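Local coordinates for serine-rich Repeat Adhesion Glycoprotein (Srr1) (PDB 4MBO), which binds fibrinogen as a serine-rich repeat surface glycoprotein, probably helping Streptococcus agalactiae to adhere to its host, at residues S65-I73 against M122-I131; V169-L180 against Y308-H316. One frame throughout, in Å; residues are numbered along the deposited sequence.

Contact 1 (S65-I73 against M122-I131)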
loop_
_atom_site.group_PDB
_atom_site.type_symbol
_atom_site.label_atom_id
_atom_site.label_comp_id
_atom_site.label_asym_id
_atom_site.label_seq_id
_atom_site.Cartn_x
_atom_site.Cartn_y
_atom_site.Cartn_z
ATOM N N SER A 65 -8.713 8.027 -12.322
ATOM C CA SER A 65 -9.391 6.777 -12.549
ATOM C C SER A 65 -9.491 5.995 -11.246
ATOM O O SER A 65 -8.759 6.277 -10.290
ATOM C CB SER A 65 -8.666 5.993 -13.656
ATOM O OG SER A 65 -7.255 5.846 -13.431
ATOM N N ASP A 66 -10.425 5.053 -11.185
ATOM C CA ASP A 66 -10.667 4.285 -9.980
ATOM C C ASP A 66 -9.491 3.482 -9.503
ATOM O O ASP A 66 -9.486 3.028 -8.363
ATOM C CB ASP A 66 -11.785 3.259 -10.204
ATOM C CG ASP A 66 -13.137 3.845 -10.235
ATOM O OD1 ASP A 66 -13.318 5.062 -10.214
ATOM O OD2 ASP A 66 -14.085 3.003 -10.287
ATOM N N ASN A 67 -8.515 3.251 -10.367
ATOM C CA ASN A 67 -7.389 2.444 -9.982
ATOM C C ASN A 67 -6.156 3.251 -9.643
ATOM O O ASN A 67 -5.068 2.699 -9.640
ATOM C CB ASN A 67 -7.049 1.457 -11.095
ATOM C CG ASN A 67 -6.729 2.149 -12.411
ATOM O OD1 ASN A 67 -6.660 3.380 -12.482
ATOM N ND2 ASN A 67 -6.495 1.354 -13.447
ATOM N N LEU A 68 -6.326 4.533 -9.336
ATOM C CA LEU A 68 -5.205 5.421 -9.066
ATOM C C LEU A 68 -5.479 6.238 -7.811
ATOM O O LEU A 68 -6.599 6.735 -7.652
ATOM C CB LEU A 68 -5.058 6.324 -10.300
ATOM C CG LEU A 68 -3.811 7.144 -10.520
ATOM C CD1 LEU A 68 -2.610 6.260 -10.717
ATOM C CD2 LEU A 68 -3.996 8.061 -11.736
ATOM N N ASP A 69 -4.495 6.344 -6.895
ATOM C CA ASP A 69 -4.635 7.103 -5.645
ATOM C C ASP A 69 -3.388 7.961 -5.416
ATOM O O ASP A 69 -2.417 7.856 -6.152
ATOM C CB ASP A 69 -4.983 6.210 -4.447
ATOM C CG ASP A 69 -3.865 5.301 -4.012
ATOM O OD1 ASP A 69 -2.743 5.800 -3.844
ATOM O OD2 ASP A 69 -4.141 4.084 -3.755
ATOM N N THR A 70 -3.474 8.868 -4.450
ATOM C CA THR A 70 -2.394 9.766 -4.078
ATOM C C THR A 70 -1.618 9.303 -2.847
ATOM O O THR A 70 -0.814 10.055 -2.278
ATOM C CB THR A 70 -2.988 11.149 -3.718
ATOM O OG1 THR A 70 -3.945 10.972 -2.653
ATOM C CG2 THR A 70 -3.649 11.753 -4.934
ATOM N N GLN A 71 -1.853 8.045 -2.470
ATOM C CA GLN A 71 -1.369 7.491 -1.196
ATOM C C GLN A 71 -0.292 6.389 -1.177
ATOM O O GLN A 71 0.613 6.419 -0.321
ATOM C CB GLN A 71 -2.581 6.940 -0.450
ATOM C CG GLN A 71 -3.579 8.008 -0.056
ATOM C CD GLN A 71 -4.797 7.415 0.593
ATOM O OE1 GLN A 71 -5.287 6.378 0.148
ATOM N NE2 GLN A 71 -5.331 8.093 1.621
ATOM N N GLY A 72 -0.425 5.392 -2.023
ATOM C CA GLY A 72 0.439 4.221 -1.974
ATOM C C GLY A 72 0.048 3.435 -0.729
ATOM O O GLY A 72 -1.110 2.971 -0.621
ATOM N N ILE A 73 0.978 3.340 0.241
ATOM C CA ILE A 73 0.682 2.643 1.516
ATOM C C ILE A 73 0.250 3.608 2.630
ATOM O O ILE A 73 -0.029 3.200 3.730
ATOM C CB ILE A 73 1.827 1.742 2.020
ATOM C CG1 ILE A 73 3.092 2.552 2.406
ATOM C CG2 ILE A 73 2.153 0.695 0.968
ATOM C CD1 ILE A 73 4.134 1.721 3.104
ATOM N N MET A 122 2.942 15.723 -8.376
ATOM C CA MET A 122 2.802 14.868 -7.198
ATOM C C MET A 122 2.870 13.394 -7.591
ATOM O O MET A 122 2.546 13.022 -8.740
ATOM C CB MET A 122 1.471 15.118 -6.502
ATOM C CG MET A 122 0.333 14.490 -7.231
ATOM S SD MET A 122 -1.255 14.692 -6.376
ATOM C CE MET A 122 -1.478 16.379 -6.756
ATOM N N PRO A 123 3.316 12.547 -6.653
ATOM C CA PRO A 123 3.268 11.124 -6.943
ATOM C C PRO A 123 1.842 10.576 -6.864
ATOM O O PRO A 123 1.011 11.030 -6.071
ATOM C CB PRO A 123 4.140 10.495 -5.838
ATOM C CG PRO A 123 4.044 11.450 -4.729
ATOM C CD PRO A 123 3.967 12.822 -5.370
ATOM N N VAL A 124 1.570 9.630 -7.735
ATOM C CA VAL A 124 0.308 8.877 -7.710
ATOM C C VAL A 124 0.667 7.403 -7.879
ATOM O O VAL A 124 1.655 7.071 -8.516
ATOM C CB VAL A 124 -0.717 9.307 -8.760
ATOM C CG1 VAL A 124 -1.230 10.711 -8.484
ATOM C CG2 VAL A 124 -0.198 9.198 -10.166
ATOM N N TRP A 125 -0.161 6.531 -7.300
ATOM C CA TRP A 125 0.083 5.116 -7.301
ATOM C C TRP A 125 -1.091 4.324 -7.862
ATOM O O TRP A 125 -2.253 4.686 -7.617
ATOM C CB TRP A 125 0.233 4.623 -5.851
ATOM C CG TRP A 125 1.492 4.953 -5.155
ATOM C CD1 TRP A 125 2.543 4.109 -4.953
ATOM C CD2 TRP A 125 1.826 6.177 -4.513
ATOM N NE1 TRP A 125 3.516 4.737 -4.241
ATOM C CE2 TRP A 125 3.099 6.005 -3.941
ATOM C CE3 TRP A 125 1.149 7.400 -4.330
ATOM C CZ2 TRP A 125 3.754 7.019 -3.245
ATOM C CZ3 TRP A 125 1.797 8.406 -3.612
ATOM C CH2 TRP A 125 3.079 8.202 -3.078
ATOM N N PRO A 126 -0.803 3.241 -8.606
ATOM C CA PRO A 126 -1.833 2.246 -8.851
ATOM C C PRO A 126 -2.376 1.855 -7.470
ATOM O O PRO A 126 -1.587 1.533 -6.551
ATOM C CB PRO A 126 -1.062 1.087 -9.497
ATOM C CG PRO A 126 0.107 1.765 -10.151
ATOM C CD PRO A 126 0.494 2.817 -9.159
ATOM N N ASP A 127 -3.691 1.909 -7.287
ATOM C CA ASP A 127 -4.292 1.716 -5.966
ATOM C C ASP A 127 -4.188 0.267 -5.572
ATOM O O ASP A 127 -4.757 -0.610 -6.231
ATOM C CB ASP A 127 -5.734 2.239 -5.979
ATOM C CG ASP A 127 -6.430 2.166 -4.652
ATOM O OD1 ASP A 127 -6.051 1.366 -3.766
ATOM O OD2 ASP A 127 -7.407 2.934 -4.473
ATOM N N GLN A 128 -3.472 0.022 -4.477
ATOM C CA GLN A 128 -3.198 -1.349 -4.032
ATOM C C GLN A 128 -4.406 -2.131 -3.583
ATOM O O GLN A 128 -4.325 -3.371 -3.421
ATOM C CB GLN A 128 -2.093 -1.365 -2.942
ATOM C CG GLN A 128 -2.478 -0.722 -1.609
ATOM C CD GLN A 128 -1.397 -0.868 -0.568
ATOM O OE1 GLN A 128 -0.203 -1.031 -0.899
ATOM N NE2 GLN A 128 -1.783 -0.792 0.695
ATOM N N ARG A 129 -5.511 -1.425 -3.325
ATOM C CA ARG A 129 -6.759 -2.081 -2.934
ATOM C C ARG A 129 -7.569 -2.525 -4.152
ATOM O O ARG A 129 -8.449 -3.368 -4.018
ATOM C CB ARG A 129 -7.577 -1.105 -2.093
ATOM C CG ARG A 129 -6.957 -0.839 -0.725
ATOM C CD ARG A 129 -7.273 0.539 -0.165
ATOM N NE ARG A 129 -6.513 1.578 -0.901
ATOM C CZ ARG A 129 -6.033 2.696 -0.366
ATOM N NH1 ARG A 129 -5.317 3.539 -1.114
ATOM N NH2 ARG A 129 -6.239 2.972 0.911
ATOM N N ILE A 130 -7.286 -1.925 -5.303
ATOM C CA ILE A 130 -8.000 -2.165 -6.569
ATOM C C ILE A 130 -7.186 -3.092 -7.460
ATOM O O ILE A 130 -7.691 -4.130 -7.879
ATOM C CB ILE A 130 -8.302 -0.843 -7.266
ATOM C CG1 ILE A 130 -9.133 0.072 -6.336
ATOM C CG2 ILE A 130 -9.022 -1.072 -8.594
ATOM C CD1 ILE A 130 -10.466 -0.509 -5.971
ATOM N N ILE A 131 -5.941 -2.729 -7.761
ATOM C CA ILE A 131 -5.008 -3.608 -8.491
ATOM C C ILE A 131 -4.203 -4.247 -7.365
ATOM O O ILE A 131 -3.066 -3.876 -7.105
ATOM C CB ILE A 131 -4.120 -2.836 -9.457
ATOM C CG1 ILE A 131 -4.970 -1.994 -10.406
ATOM C CG2 ILE A 131 -3.228 -3.780 -10.253
ATOM C CD1 ILE A 131 -4.179 -1.043 -11.262
HETATM O O HOH W 1 -2.258 2.444 -3.005
HETATM O O HOH W 2 0.624 12.081 -3.600
HETATM O O HOH W 3 -5.355 4.764 3.115
#

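Contact 2 (V169-L180 against Y308-H316)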
loop_
_atom_site.group_PDB
_atom_site.type_symbol
_atom_site.label_atom_id
_atom_site.label_comp_id
_atom_site.label_asym_id
_atom_site.label_seq_id
_atom_site.Cartn_x
_atom_site.Cartn_y
_atom_site.Cartn_z
ATOM N N VAL A 169 11.041 -30.906 3.829
ATOM C CA VAL A 169 10.605 -29.553 4.168
ATOM C C VAL A 169 9.922 -28.906 2.981
ATOM O O VAL A 169 10.521 -28.744 1.911
ATOM C CB VAL A 169 11.840 -28.699 4.601
ATOM C CG1 VAL A 169 11.518 -27.219 4.653
ATOM C CG2 VAL A 169 12.385 -29.228 5.915
ATOM N N LYS A 170 8.652 -28.522 3.164
ATOM C CA LYS A 170 7.878 -27.822 2.148
ATOM C C LYS A 170 7.246 -26.639 2.878
ATOM O O LYS A 170 6.418 -26.826 3.801
ATOM C CB LYS A 170 6.791 -28.722 1.555
ATOM C CG LYS A 170 7.331 -30.090 1.167
ATOM C CD LYS A 170 6.218 -31.048 0.727
ATOM C CE LYS A 170 6.764 -32.418 0.374
ATOM N NZ LYS A 170 7.717 -32.378 -0.763
ATOM N N THR A 171 7.660 -25.444 2.497
ATOM C CA THR A 171 7.165 -24.243 3.133
ATOM C C THR A 171 7.058 -23.115 2.123
ATOM O O THR A 171 7.687 -23.148 1.070
ATOM C CB THR A 171 8.082 -23.777 4.294
ATOM O OG1 THR A 171 9.409 -23.560 3.797
ATOM C CG2 THR A 171 8.174 -24.790 5.412
ATOM N N ASN A 172 6.226 -22.125 2.419
ATOM C CA ASN A 172 6.168 -20.909 1.612
ATOM C C ASN A 172 5.576 -19.773 2.438
ATOM O O ASN A 172 4.707 -19.993 3.246
ATOM C CB ASN A 172 5.459 -21.073 0.259
ATOM C CG ASN A 172 3.964 -21.314 0.367
ATOM O OD1 ASN A 172 3.191 -20.380 0.200
ATOM N ND2 ASN A 172 3.561 -22.561 0.621
ATOM N N VAL A 173 6.075 -18.552 2.221
ATOM C CA VAL A 173 5.711 -17.397 3.033
ATOM C C VAL A 173 5.969 -16.100 2.279
ATOM O O VAL A 173 6.824 -16.037 1.364
ATOM C CB VAL A 173 6.541 -17.427 4.367
ATOM C CG1 VAL A 173 8.014 -17.090 4.083
ATOM C CG2 VAL A 173 5.980 -16.500 5.444
ATOM N N ARG A 174 5.256 -15.058 2.674
ATOM C CA ARG A 174 5.467 -13.706 2.127
ATOM C C ARG A 174 5.028 -12.683 3.150
ATOM O O ARG A 174 4.129 -12.955 3.932
ATOM C CB ARG A 174 4.729 -13.519 0.793
ATOM C CG ARG A 174 4.967 -12.174 0.144
ATOM C CD ARG A 174 4.396 -12.107 -1.270
ATOM N NE ARG A 174 2.972 -12.449 -1.283
ATOM C CZ ARG A 174 2.226 -12.512 -2.387
ATOM N NH1 ARG A 174 2.760 -12.213 -3.568
ATOM N NH2 ARG A 174 0.948 -12.876 -2.308
ATOM N N SER A 175 5.664 -11.516 3.194
ATOM C CA SER A 175 5.239 -10.472 4.104
ATOM C C SER A 175 5.345 -9.123 3.439
ATOM O O SER A 175 5.984 -9.020 2.423
ATOM C CB SER A 175 6.047 -10.510 5.375
ATOM O OG SER A 175 7.416 -10.205 5.083
ATOM N N ARG A 176 4.694 -8.124 4.008
ATOM C CA ARG A 176 4.681 -6.777 3.428
ATOM C C ARG A 176 4.276 -5.728 4.441
ATOM O O ARG A 176 3.376 -5.936 5.230
ATOM C CB ARG A 176 3.674 -6.795 2.264
ATOM C CG ARG A 176 3.686 -5.595 1.361
ATOM C CD ARG A 176 2.760 -5.829 0.161
ATOM N NE ARG A 176 3.050 -4.789 -0.796
ATOM C CZ ARG A 176 2.345 -3.693 -0.975
ATOM N NH1 ARG A 176 2.813 -2.788 -1.812
ATOM N NH2 ARG A 176 1.210 -3.466 -0.322
ATOM N N ILE A 177 4.944 -4.563 4.423
ATOM C CA ILE A 177 4.490 -3.437 5.161
ATOM C C ILE A 177 3.497 -2.813 4.193
ATOM O O ILE A 177 3.872 -2.332 3.100
ATOM C CB ILE A 177 5.630 -2.461 5.486
ATOM C CG1 ILE A 177 6.608 -3.153 6.428
ATOM C CG2 ILE A 177 5.050 -1.200 6.055
ATOM C CD1 ILE A 177 7.843 -2.362 6.793
ATOM N N MET A 178 2.215 -2.902 4.524
ATOM C CA MET A 178 1.200 -2.458 3.580
ATOM C C MET A 178 0.400 -1.246 3.990
ATOM O O MET A 178 -0.509 -0.824 3.275
ATOM C CB MET A 178 0.297 -3.633 3.194
ATOM C CG MET A 178 -0.216 -4.458 4.349
ATOM S SD MET A 178 -1.171 -3.515 5.520
ATOM C CE MET A 178 -2.615 -3.065 4.487
ATOM N N LYS A 179 0.758 -0.647 5.125
ATOM C CA LYS A 179 0.063 0.553 5.592
ATOM C C LYS A 179 0.916 1.323 6.559
ATOM O O LYS A 179 1.542 0.733 7.456
ATOM C CB LYS A 179 -1.250 0.209 6.296
ATOM C CG LYS A 179 -2.233 1.366 6.449
ATOM C CD LYS A 179 -2.792 1.891 5.122
ATOM C CE LYS A 179 -3.407 0.777 4.270
ATOM N NZ LYS A 179 -4.230 1.316 3.153
ATOM N N LEU A 180 0.946 2.628 6.366
ATOM C CA LEU A 180 1.558 3.561 7.304
ATOM C C LEU A 180 0.472 4.558 7.687
ATOM O O LEU A 180 0.001 5.305 6.845
ATOM C CB LEU A 180 2.751 4.270 6.685
ATOM C CG LEU A 180 3.954 3.424 6.263
ATOM C CD1 LEU A 180 4.981 4.313 5.543
ATOM C CD2 LEU A 180 4.578 2.668 7.434
ATOM N N TYR A 308 15.650 -24.169 8.986
ATOM C CA TYR A 308 15.088 -24.667 7.725
ATOM C C TYR A 308 13.679 -24.106 7.549
ATOM O O TYR A 308 13.015 -23.735 8.530
ATOM C CB TYR A 308 15.107 -26.213 7.624
ATOM C CG TYR A 308 14.684 -26.925 8.900
ATOM C CD1 TYR A 308 13.356 -27.170 9.179
ATOM C CD2 TYR A 308 15.633 -27.340 9.816
ATOM C CE1 TYR A 308 12.979 -27.809 10.339
ATOM C CE2 TYR A 308 15.288 -27.990 10.984
ATOM C CZ TYR A 308 13.957 -28.222 11.248
ATOM O OH TYR A 308 13.582 -28.915 12.397
ATOM N N GLY A 309 13.235 -24.097 6.297
ATOM C CA GLY A 309 11.929 -23.583 5.951
ATOM C C GLY A 309 12.084 -22.438 5.001
ATOM O O GLY A 309 12.921 -22.485 4.107
ATOM N N SER A 310 11.286 -21.392 5.204
ATOM C CA SER A 310 11.278 -20.206 4.348
ATOM C C SER A 310 11.308 -18.914 5.154
ATOM O O SER A 310 10.773 -18.855 6.244
ATOM C CB SER A 310 9.996 -20.181 3.504
ATOM O OG SER A 310 10.002 -21.214 2.538
ATOM N N LYS A 311 11.879 -17.872 4.556
ATOM C CA LYS A 311 11.961 -16.562 5.179
ATOM C C LYS A 311 11.750 -15.488 4.129
ATOM O O LYS A 311 12.243 -15.598 3.000
ATOM C CB LYS A 311 13.297 -16.403 5.864
ATOM C CG LYS A 311 13.558 -15.064 6.517
ATOM C CD LYS A 311 14.864 -15.141 7.285
ATOM C CE LYS A 311 15.320 -13.789 7.762
ATOM N NZ LYS A 311 16.676 -13.867 8.373
ATOM N N TYR A 312 10.978 -14.480 4.492
ATOM C CA TYR A 312 10.728 -13.336 3.597
ATOM C C TYR A 312 11.012 -12.069 4.377
ATOM O O TYR A 312 10.673 -11.981 5.547
ATOM C CB TYR A 312 9.290 -13.370 3.101
ATOM C CG TYR A 312 8.998 -12.439 1.948
ATOM C CD1 TYR A 312 8.751 -11.101 2.175
ATOM C CD2 TYR A 312 8.970 -12.909 0.622
ATOM C CE1 TYR A 312 8.461 -10.240 1.143
ATOM C CE2 TYR A 312 8.698 -12.042 -0.425
ATOM C CZ TYR A 312 8.430 -10.701 -0.141
ATOM O OH TYR A 312 8.130 -9.777 -1.125
ATOM N N SER A 313 11.633 -11.082 3.725
ATOM C CA SER A 313 11.986 -9.829 4.408
ATOM C C SER A 313 11.345 -8.644 3.750
ATOM O O SER A 313 11.167 -8.627 2.543
ATOM C CB SER A 313 13.517 -9.626 4.428
ATOM O OG SER A 313 14.166 -10.707 5.086
ATOM N N TYR A 314 11.039 -7.626 4.550
ATOM C CA TYR A 314 10.482 -6.394 4.003
ATOM C C TYR A 314 10.886 -5.201 4.898
ATOM O O TYR A 314 10.683 -5.206 6.125
ATOM C CB TYR A 314 8.977 -6.511 3.903
ATOM C CG TYR A 314 8.373 -5.644 2.828
ATOM C CD1 TYR A 314 8.164 -4.272 2.997
ATOM C CD2 TYR A 314 7.984 -6.218 1.639
ATOM C CE1 TYR A 314 7.603 -3.514 1.993
ATOM C CE2 TYR A 314 7.418 -5.490 0.651
ATOM C CZ TYR A 314 7.232 -4.132 0.812
ATOM O OH TYR A 314 6.624 -3.461 -0.223
ATOM N N GLY A 315 11.437 -4.169 4.285
ATOM C CA GLY A 315 11.945 -3.026 5.046
ATOM C C GLY A 315 11.175 -1.733 4.960
ATOM O O GLY A 315 10.328 -1.552 4.096
ATOM N N HIS A 316 11.477 -0.841 5.904
ATOM C CA HIS A 316 10.895 0.495 5.960
ATOM C C HIS A 316 11.859 1.480 6.645
ATOM O O HIS A 316 12.577 1.115 7.581
ATOM C CB HIS A 316 9.530 0.481 6.666
ATOM C CG HIS A 316 9.114 1.822 7.160
ATOM N ND1 HIS A 316 8.767 2.850 6.311
ATOM C CD2 HIS A 316 9.056 2.328 8.413
ATOM C CE1 HIS A 316 8.509 3.934 7.023
ATOM N NE2 HIS A 316 8.682 3.642 8.302
HETATM O O HOH W 4 6.029 -8.495 -0.308
HETATM O O HOH W 5 5.410 -1.233 1.138
#

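Contact 1 (S65-I73 against M122-I131)
D69 carries CG between its backbone N and carbonyl carbon (chi1 69°) and D127 holds CG anti to its N (chi1 -177°), torsions that bring both carboxylates to R129. R129 NH1 donates to D69 OD2 at 2.9 Å; the oxygen lies in the guanidinium plane, but the donor stands above the carboxylate plane. The same NH1 also reaches Q71 OE1 at 3.1 Å, in the amide carbonyl plane, and R129 NE makes a salt bridge to D127 OD1 at 2.9 Å. On the far branch of D69, OD1 accepts from the backbone N of Q71 and of G72, both from one face of its plane. This Asx turn curls the chain over the W125 indole, where G72 CA sits 3.5 Å from the centroid of the five-membered ring and 12° off its normal. In the backbone, D69 and W125 form an antiparallel hydrogen-bonded pair, D69 N to W125 O being 2.9 Å, which joins the short edge strand 68-69 to strand 116-126 of the Ig-like domain. D69 OD2 and D127 OD1, two acceptors, come within 3.3 Å; R129, bonded to both buried acids, probably offsets their repulsion, and a water donating to D69 OD2 adds to this.

Contact 2 (V169-L180 against Y308-H316)
Y314, Y312 and I177 bury the most surface here, and both tyrosine rings lie against strand 169-180. Y314 holds CG anti to its backbone N (chi1 -153°), which lays the ring along R176: the CA of R176 stands over its face, 4.0 Å from the centroid and 19° off the normal. Its OH receives a proton from a water that also donates to I177 O, and it hydrogen-bonds D38, the residue that pairs with R176 NE. Y312, modelled in two conformers of which one is described, lies against R174 in a similar way, but with R174 CG over the ring face, 3.9 Å from the centroid; a water joins the phenol OH to S175 O. I177 reaches further along, its CG1 touching Y314 CD1 at 3.9 Å and its CD1 pressing on H316 CB at 3.3 Å. Towards the other end, the hydroxyls T171 OG1 and S310 OG share a hydrogen bond of 2.7 Å. The strand axes run nearly parallel, 5.7 Å apart at closest, yet no beta bridge joins them: side chains of 308-316 pack on side chains and backbone of 169-180. Such closure between two antiparallel sheets is consistent with the beta-sandwich domain of fibrinogen-binding adhesins.

From the N terminus, contact 1 comes first: segment 65-73 is met by 122-131 after 48 intervening residues, a loop closed wholly within the bacterial Ig domain. Contact 2 opens later, at 169-180, and its 127-residue loop closes when strand 309-316 returns near the end of the modelled chain. The loops are thus in series and neither nest nor cross. Their centres are 23 Å apart, but the ends meet at the domain junction: I73 O lies 2.9 Å from L180 N, and Q128 OE1 lies 2.9 Å from R176 NH2, both probable hydrogen bonds. D245 adds a common partner, binding Q128 of contact 1 and K179 of contact 2.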